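Local coordinates for protein phytoene synthase (Enterococcus hirae, PDB 5IYS) that probably joins two farnesyl diphosphates head to head into dehydrosqualene, and binds magnesium and a farnesyl thiodiphosphate inhibitor in its helical core, at residues K126-E129 with E130-Y133; E188-R192 with F193-T197; S271-R274 with K275-L279. All coordinates share one frame; numbering follows the deposited sequence.

The three contacts are local ones on an all-helical chain of the squalene/phytoene synthase family, and they come in series along it. Contact 1 is the first full turns of helix 125-143. Contact 2 is the end of the short helix 187-193 and the loop that follows. Contact 3 is the start of the last helix, 272-287. Contacts 1 and 2 lie on the same side of the chain's centre, with centres 18 Å apart and nearest atoms about 5 Å apart. Contact 3 is on the opposite side from contact 1, with centres 30 Å apart. Only contact 1 comes near the magnesium ions; contacts 2 and 3 shape helix ends away from them.

Contact 1: K126-E129 with E130-Y133; sequences KDLE and EYCY
E130 N donates to K126 O at 3.0 Å, the first of four successive i to i+4 bonds in this stretch of alpha-helix. With chi1 at -82°, E130 CG sits beside its own backbone N and lies 3.7 Å from K126 O; the chain then bends at chi2. Y131 follows with its N bonded to D127 O. Its ring meets L128 obliquely, CD2 lying 4.3 Å from L128 CD1. The first torsion of Y131 (166°) sets CG opposite the backbone N, and the ring leads away from the first segment. Its OH bonds to D116, and the side chain lies about 6 Å from that of D60, a magnesium ligand. C132 N bonds to L128 O at 3.0 Å. Its SG also packs on the leucine, 4.2 Å from L128 CD1, so one methyl touches both the tyrosine and the cysteine. Y133 N closes the series on E129 O at 3.2 Å. Its OH bonds to D108, and its ring has a cation-pi contact with K159. L128, E129 and C132 face helix 155-172, where they touch I170, E163 and Q166. L128 and D127 also rest on P122 in the preceding loop.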
loop_
_atom_site.group_PDB
_atom_site.type_symbol
_atom_site.label_atom_id
_atom_site.label_comp_id
_atom_site.label_asym_id
_atom_site.label_seq_id
_atom_site.Cartn_x
_atom_site.Cartn_y
_atom_site.Cartn_z
ATOM N N LYS A 126 15.842 10.020 3.113
ATOM C CA LYS A 126 16.417 8.753 2.663
ATOM C C LYS A 126 15.965 7.593 3.539
ATOM O O LYS A 126 15.651 6.502 3.031
ATOM C CB LYS A 126 17.943 8.838 2.674
ATOM C CG LYS A 126 18.642 7.778 1.837
ATOM C CD LYS A 126 19.843 8.396 1.118
ATOM C CE LYS A 126 20.892 7.358 0.740
ATOM N NZ LYS A 126 22.238 7.969 0.505
ATOM N N ASP A 127 16.025 7.802 4.852
ATOM C CA ASP A 127 15.581 6.776 5.793
ATOM C C ASP A 127 14.102 6.476 5.539
ATOM O O ASP A 127 13.665 5.317 5.556
ATOM C CB ASP A 127 15.741 7.223 7.247
ATOM C CG ASP A 127 17.192 7.303 7.686
ATOM O OD1 ASP A 127 17.937 6.330 7.468
ATOM O OD2 ASP A 127 17.597 8.365 8.202
ATOM N N LEU A 128 13.325 7.537 5.374
ATOM C CA LEU A 128 11.885 7.362 5.211
ATOM C C LEU A 128 11.613 6.644 3.888
ATOM O O LEU A 128 10.724 5.798 3.810
ATOM C CB LEU A 128 11.145 8.704 5.237
ATOM C CG LEU A 128 9.606 8.662 5.116
ATOM C CD1 LEU A 128 8.950 7.707 6.129
ATOM C CD2 LEU A 128 8.992 10.053 5.254
ATOM N N GLU A 129 12.396 6.961 2.860
ATOM C CA GLU A 129 12.236 6.293 1.569
ATOM C C GLU A 129 12.567 4.788 1.603
ATOM O O GLU A 129 11.899 3.964 0.970
ATOM C CB GLU A 129 13.051 7.048 0.513
ATOM C CG GLU A 129 13.409 6.206 -0.695
ATOM C CD GLU A 129 14.369 6.928 -1.623
ATOM O OE1 GLU A 129 15.292 7.609 -1.122
ATOM O OE2 GLU A 129 14.174 6.839 -2.852
ATOM N N GLU A 130 13.601 4.394 2.338
ATOM C CA GLU A 130 13.922 2.963 2.470
ATOM C C GLU A 130 12.778 2.249 3.176
ATOM O O GLU A 130 12.361 1.152 2.793
ATOM C CB GLU A 130 15.226 2.782 3.269
ATOM C CG GLU A 130 16.471 2.963 2.415
ATOM C CD GLU A 130 16.867 1.668 1.731
ATOM O OE1 GLU A 130 17.112 0.657 2.430
ATOM O OE2 GLU A 130 16.893 1.646 0.484
ATOM N N TYR A 131 12.251 2.885 4.207
ATOM C CA TYR A 131 11.180 2.253 4.974
ATOM C C TYR A 131 9.932 2.075 4.097
ATOM O O TYR A 131 9.296 1.010 4.126
ATOM C CB TYR A 131 10.863 3.084 6.209
ATOM C CG TYR A 131 9.567 2.692 6.869
ATOM C CD1 TYR A 131 9.500 1.562 7.671
ATOM C CD2 TYR A 131 8.414 3.458 6.690
ATOM C CE1 TYR A 131 8.280 1.178 8.246
ATOM C CE2 TYR A 131 7.205 3.066 7.239
ATOM C CZ TYR A 131 7.160 1.969 8.071
ATOM O OH TYR A 131 5.952 1.596 8.639
ATOM N N CYS A 132 9.618 3.087 3.285
ATOM C CA CYS A 132 8.441 3.016 2.405
ATOM C C CYS A 132 8.619 1.891 1.415
ATOM O O CYS A 132 7.631 1.273 1.054
ATOM C CB CYS A 132 8.191 4.307 1.640
ATOM S SG CYS A 132 7.666 5.712 2.658
ATOM N N TYR A 133 9.856 1.559 1.037
ATOM C CA TYR A 133 10.046 0.397 0.150
ATOM C C TYR A 133 9.597 -0.848 0.907
ATOM O O TYR A 133 8.849 -1.694 0.397
ATOM C CB TYR A 133 11.496 0.207 -0.341
ATOM C CG TYR A 133 11.653 -1.187 -0.913
ATOM C CD1 TYR A 133 10.907 -1.561 -2.030
ATOM C CD2 TYR A 133 12.238 -2.205 -0.164
ATOM C CE1 TYR A 133 10.830 -2.903 -2.449
ATOM C CE2 TYR A 133 12.216 -3.539 -0.608
ATOM C CZ TYR A 133 11.485 -3.869 -1.741
ATOM O OH TYR A 133 11.342 -5.175 -2.171
#

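Contact 2: E188-R192 with F193-T197; sequences EDMTR and FGVAT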
loop_
_atom_site.group_PDB
_atom_site.type_symbol
_atom_site.label_atom_id
_atom_site.label_comp_id
_atom_site.label_asym_id
_atom_site.label_seq_id
_atom_site.Cartn_x
_atom_site.Cartn_y
_atom_site.Cartn_z
ATOM N N GLU A 188 14.732 15.657 9.930
ATOM C CA GLU A 188 15.283 16.694 9.083
ATOM C C GLU A 188 14.239 17.658 8.533
ATOM O O GLU A 188 14.428 18.878 8.583
ATOM C CB GLU A 188 16.160 16.057 8.014
ATOM C CG GLU A 188 16.005 16.589 6.609
ATOM C CD GLU A 188 16.846 15.778 5.640
ATOM O OE1 GLU A 188 16.273 14.946 4.896
ATOM O OE2 GLU A 188 18.089 15.894 5.726
ATOM N N ASP A 189 13.081 17.126 8.140
ATOM C CA ASP A 189 11.965 17.966 7.727
ATOM C C ASP A 189 11.406 18.830 8.853
ATOM O O ASP A 189 11.151 20.015 8.657
ATOM C CB ASP A 189 10.871 17.124 7.068
ATOM C CG ASP A 189 11.216 16.765 5.633
ATOM O OD1 ASP A 189 11.707 17.675 4.929
ATOM O OD2 ASP A 189 10.968 15.608 5.203
ATOM N N MET A 190 11.191 18.232 10.019
ATOM C CA MET A 190 10.701 18.974 11.175
ATOM C C MET A 190 11.602 20.164 11.508
ATOM O O MET A 190 11.107 21.271 11.734
ATOM C CB MET A 190 10.655 18.055 12.385
ATOM C CG MET A 190 10.096 16.693 12.064
ATOM S SD MET A 190 8.728 16.358 13.178
ATOM C CE MET A 190 7.539 17.448 12.403
ATOM N N THR A 191 12.912 19.946 11.417
ATOM C CA THR A 191 13.892 21.021 11.572
ATOM C C THR A 191 13.849 22.055 10.433
ATOM O O THR A 191 13.786 23.258 10.696
ATOM C CB THR A 191 15.307 20.447 11.761
ATOM O OG1 THR A 191 15.326 19.602 12.920
ATOM C CG2 THR A 191 16.330 21.555 11.916
ATOM N N ARG A 192 13.795 21.594 9.184
ATOM C CA ARG A 192 13.811 22.479 8.014
ATOM C C ARG A 192 12.617 23.442 8.026
ATOM O O ARG A 192 12.768 24.636 7.724
ATOM C CB ARG A 192 13.877 21.652 6.715
ATOM C CG ARG A 192 13.350 22.337 5.451
ATOM C CD ARG A 192 13.478 21.440 4.215
ATOM N NE ARG A 192 12.989 22.091 2.997
ATOM C CZ ARG A 192 12.626 21.445 1.892
ATOM N NH1 ARG A 192 12.703 20.120 1.831
ATOM N NH2 ARG A 192 12.152 22.126 0.857
ATOM N N PHE A 193 11.454 22.944 8.448
ATOM C CA PHE A 193 10.224 23.723 8.366
ATOM C C PHE A 193 9.848 24.348 9.710
ATOM O O PHE A 193 8.837 25.034 9.812
ATOM C CB PHE A 193 9.066 22.888 7.792
ATOM C CG PHE A 193 9.240 22.533 6.338
ATOM C CD1 PHE A 193 8.973 23.466 5.342
ATOM C CD2 PHE A 193 9.775 21.304 5.972
ATOM C CE1 PHE A 193 9.187 23.165 3.990
ATOM C CE2 PHE A 193 10.005 20.999 4.641
ATOM C CZ PHE A 193 9.684 21.905 3.646
ATOM N N GLY A 194 10.647 24.084 10.738
ATOM C CA GLY A 194 10.376 24.605 12.076
ATOM C C GLY A 194 9.094 24.075 12.695
ATOM O O GLY A 194 8.291 24.837 13.232
ATOM N N VAL A 195 8.890 22.764 12.590
ATOM C CA VAL A 195 7.777 22.097 13.257
ATOM C C VAL A 195 8.225 21.528 14.593
ATOM O O VAL A 195 9.234 20.843 14.672
ATOM C CB VAL A 195 7.212 20.928 12.403
ATOM C CG1 VAL A 195 6.067 20.240 13.150
ATOM C CG2 VAL A 195 6.726 21.469 11.063
ATOM N N ALA A 196 7.432 21.770 15.628
ATOM C CA ALA A 196 7.676 21.171 16.934
ATOM C C ALA A 196 6.691 20.033 17.077
ATOM O O ALA A 196 5.583 20.104 16.533
ATOM C CB ALA A 196 7.452 22.202 18.043
ATOM N N THR A 197 7.090 18.982 17.788
ATOM C CA THR A 197 6.274 17.776 17.784
ATOM C C THR A 197 4.944 18.068 18.469
ATOM O O THR A 197 3.944 17.378 18.268
ATOM C CB THR A 197 6.980 16.548 18.409
ATOM O OG1 THR A 197 6.661 16.472 19.803
ATOM C CG2 THR A 197 8.491 16.601 18.218
#
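M190 and T191 offer their carbonyls to V195 and G194 in a Schellman motif that ends helix 187-193. The backbone bonds come first. V195 N donates to M190 O at 2.8 Å, in the carbonyl plane. G194 N reaches T191 O at 3.2 Å from above that carbonyl plane, not along a lone pair. G194 has a positive phi (64°), and this turns the chain out of the helix. One residue earlier, F193 N still makes a helical bond to D189 O.

The aromatic contacts group round F193. R192 runs beside the ring, its chain extended from CG to NE. R192 CG sits over one face as a CH-pi contact, 3.9 Å from the ring centroid. Farther out, the guanidinium lies with its plane 30° from that of the ring, and F193 CZ is over one of its faces. On the ring edge, D189 OD1 lies in the plane, 3.7 Å from F193 CE2. The carboxylate has a salt bridge elsewhere, from OD2 to R125. F193 also packs on A211, L212 and S215 of helix 207-227.

The apolar contact is between M190 and V195. The methionine bends at chi2 and chi3 (74°), which brings its methyl against the valine side chain. M190 CE is modelled 3.2 Å from V195 CG1, closer than two methyls normally come, so the exact spacing is doubtful.

Contact 3: S271-R274 with K275-L279; sequences SHYR and KVQLL. With SO4 (sulfate ion), chain C.
S271 is the N-cap of helix 272-287, the last helix of the chain. Its OG accepts from R274 N at 3.0 Å, and its carbonyl takes K275 N. The same OG donates to O4 of a sulfate at 2.8 Å. The ion is probably from the crystallisation liquor and sits by the helix start, also near Y273 CD2 and R274 CB. The chi1 of S271 (69°) places OG between its own N and carbonyl carbon, where it can serve both partners.

Four side-chain pairs, three or four residues apart, follow. V276 CG2 lies over a face of the H272 imidazole as a CH-pi contact, 4.0 Å from the ring centroid. Y273 and Q277 meet obliquely, with Y273 CE2 3.6 Å from Q277 CD and the ring and amide planes 42° apart. R274 bends at chi2 and gives NH1 to Q277 OE1 at 3.3 Å. The oxygen is near the guanidinium plane, but the donor stands above the amide carbonyl plane. L278 lies across one guanidinium face, its CD2 3.8 Å from R274 NH2.

R274 has stronger partners outside: salt bridges to E251 and E281. L278 rests on F247 and E251, and L279 on S244 and I248, all in helix 236-258. On another side, K275 packs on S29 and L32 of helix 28-34.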
loop_
_atom_site.group_PDB
_atom_site.type_symbol
_atom_site.label_atom_id
_atom_site.label_comp_id
_atom_site.label_asym_id
_atom_site.label_seq_id
_atom_site.Cartn_x
_atom_site.Cartn_y
_atom_site.Cartn_z
ATOM N N SER A 271 -15.747 9.731 -0.894
ATOM C CA SER A 271 -17.077 9.144 -1.022
ATOM C C SER A 271 -17.110 8.129 -2.165
ATOM O O SER A 271 -16.271 8.132 -3.096
ATOM C CB SER A 271 -18.151 10.225 -1.177
ATOM O OG SER A 271 -17.996 10.853 -2.437
ATOM N N HIS A 272 -18.090 7.239 -2.078
ATOM C CA HIS A 272 -18.391 6.352 -3.195
ATOM C C HIS A 272 -18.620 7.188 -4.452
ATOM O O HIS A 272 -18.178 6.818 -5.544
ATOM C CB HIS A 272 -19.639 5.531 -2.895
ATOM C CG HIS A 272 -20.097 4.708 -4.056
ATOM N ND1 HIS A 272 -21.088 5.127 -4.921
ATOM C CD2 HIS A 272 -19.630 3.535 -4.550
ATOM C CE1 HIS A 272 -21.267 4.208 -5.853
ATOM N NE2 HIS A 272 -20.414 3.220 -5.636
ATOM N N TYR A 273 -19.370 8.280 -4.313
ATOM C CA TYR A 273 -19.610 9.158 -5.453
ATOM C C TYR A 273 -18.276 9.612 -6.078
ATOM O O TYR A 273 -18.114 9.620 -7.288
ATOM C CB TYR A 273 -20.429 10.375 -4.991
ATOM C CG TYR A 273 -20.710 11.401 -6.060
ATOM C CD1 TYR A 273 -21.812 11.254 -6.909
ATOM C CD2 TYR A 273 -19.957 12.560 -6.156
ATOM C CE1 TYR A 273 -22.155 12.248 -7.822
ATOM C CE2 TYR A 273 -20.262 13.542 -7.110
ATOM C CZ TYR A 273 -21.377 13.388 -7.922
ATOM O OH TYR A 273 -21.719 14.385 -8.816
ATOM N N ARG A 274 -17.360 10.119 -5.264
ATOM C CA ARG A 274 -16.067 10.585 -5.743
ATOM C C ARG A 274 -15.176 9.476 -6.344
ATOM O O ARG A 274 -14.545 9.649 -7.393
ATOM C CB ARG A 274 -15.351 11.277 -4.575
ATOM C CG ARG A 274 -14.068 11.963 -4.939
ATOM C CD ARG A 274 -14.265 13.010 -6.028
ATOM N NE ARG A 274 -12.950 13.533 -6.387
ATOM C CZ ARG A 274 -12.563 13.816 -7.616
ATOM N NH1 ARG A 274 -13.443 13.750 -8.598
ATOM N NH2 ARG A 274 -11.318 14.209 -7.842
ATOM N N LYS A 275 -15.283 8.286 -5.783
ATOM C CA LYS A 275 -14.621 7.105 -6.361
ATOM C C LYS A 275 -15.126 6.778 -7.753
ATOM O O LYS A 275 -14.342 6.485 -8.659
ATOM C CB LYS A 275 -14.767 5.885 -5.468
ATOM C CG LYS A 275 -13.954 6.028 -4.177
ATOM C CD LYS A 275 -14.120 4.806 -3.275
ATOM C CE LYS A 275 -13.449 5.048 -1.915
ATOM N NZ LYS A 275 -13.991 4.174 -0.838
ATOM N N VAL A 276 -16.431 6.922 -7.943
ATOM C CA VAL A 276 -17.005 6.642 -9.267
ATOM C C VAL A 276 -16.542 7.693 -10.257
ATOM O O VAL A 276 -16.170 7.379 -11.389
ATOM C CB VAL A 276 -18.566 6.601 -9.225
ATOM C CG1 VAL A 276 -19.146 6.617 -10.678
ATOM C CG2 VAL A 276 -19.008 5.322 -8.510
ATOM N N GLN A 277 -16.505 8.940 -9.813
ATOM C CA GLN A 277 -15.990 10.005 -10.657
ATOM C C GLN A 277 -14.561 9.709 -11.080
ATOM O O GLN A 277 -14.171 9.931 -12.231
ATOM C CB GLN A 277 -16.000 11.340 -9.907
ATOM C CG GLN A 277 -17.368 11.954 -9.819
ATOM C CD GLN A 277 -17.310 13.332 -9.198
ATOM O OE1 GLN A 277 -16.687 13.517 -8.151
ATOM N NE2 GLN A 277 -17.980 14.298 -9.828
ATOM N N LEU A 278 -13.768 9.246 -10.126
ATOM C CA LEU A 278 -12.372 8.929 -10.402
ATOM C C LEU A 278 -12.179 7.763 -11.384
ATOM O O LEU A 278 -11.309 7.812 -12.272
ATOM C CB LEU A 278 -11.606 8.691 -9.080
ATOM C CG LEU A 278 -11.270 9.990 -8.323
ATOM C CD1 LEU A 278 -10.954 9.818 -6.827
ATOM C CD2 LEU A 278 -10.155 10.758 -8.976
ATOM N N LEU A 279 -13.020 6.737 -11.273
ATOM C CA LEU A 279 -12.968 5.637 -12.257
ATOM C C LEU A 279 -13.195 6.154 -13.679
ATOM O O LEU A 279 -12.569 5.675 -14.632
ATOM C CB LEU A 279 -13.971 4.537 -11.936
ATOM C CG LEU A 279 -13.914 3.838 -10.572
ATOM C CD1 LEU A 279 -14.967 2.744 -10.425
ATOM C CD2 LEU A 279 -12.529 3.330 -10.176
HETATM S S SO4 C . -18.222 14.219 -2.417
HETATM O O1 SO4 C . -18.785 15.514 -2.029
HETATM O O2 SO4 C . -17.518 13.635 -1.279
HETATM O O3 SO4 C . -17.315 14.380 -3.554
HETATM O O4 SO4 C . -19.307 13.312 -2.771
#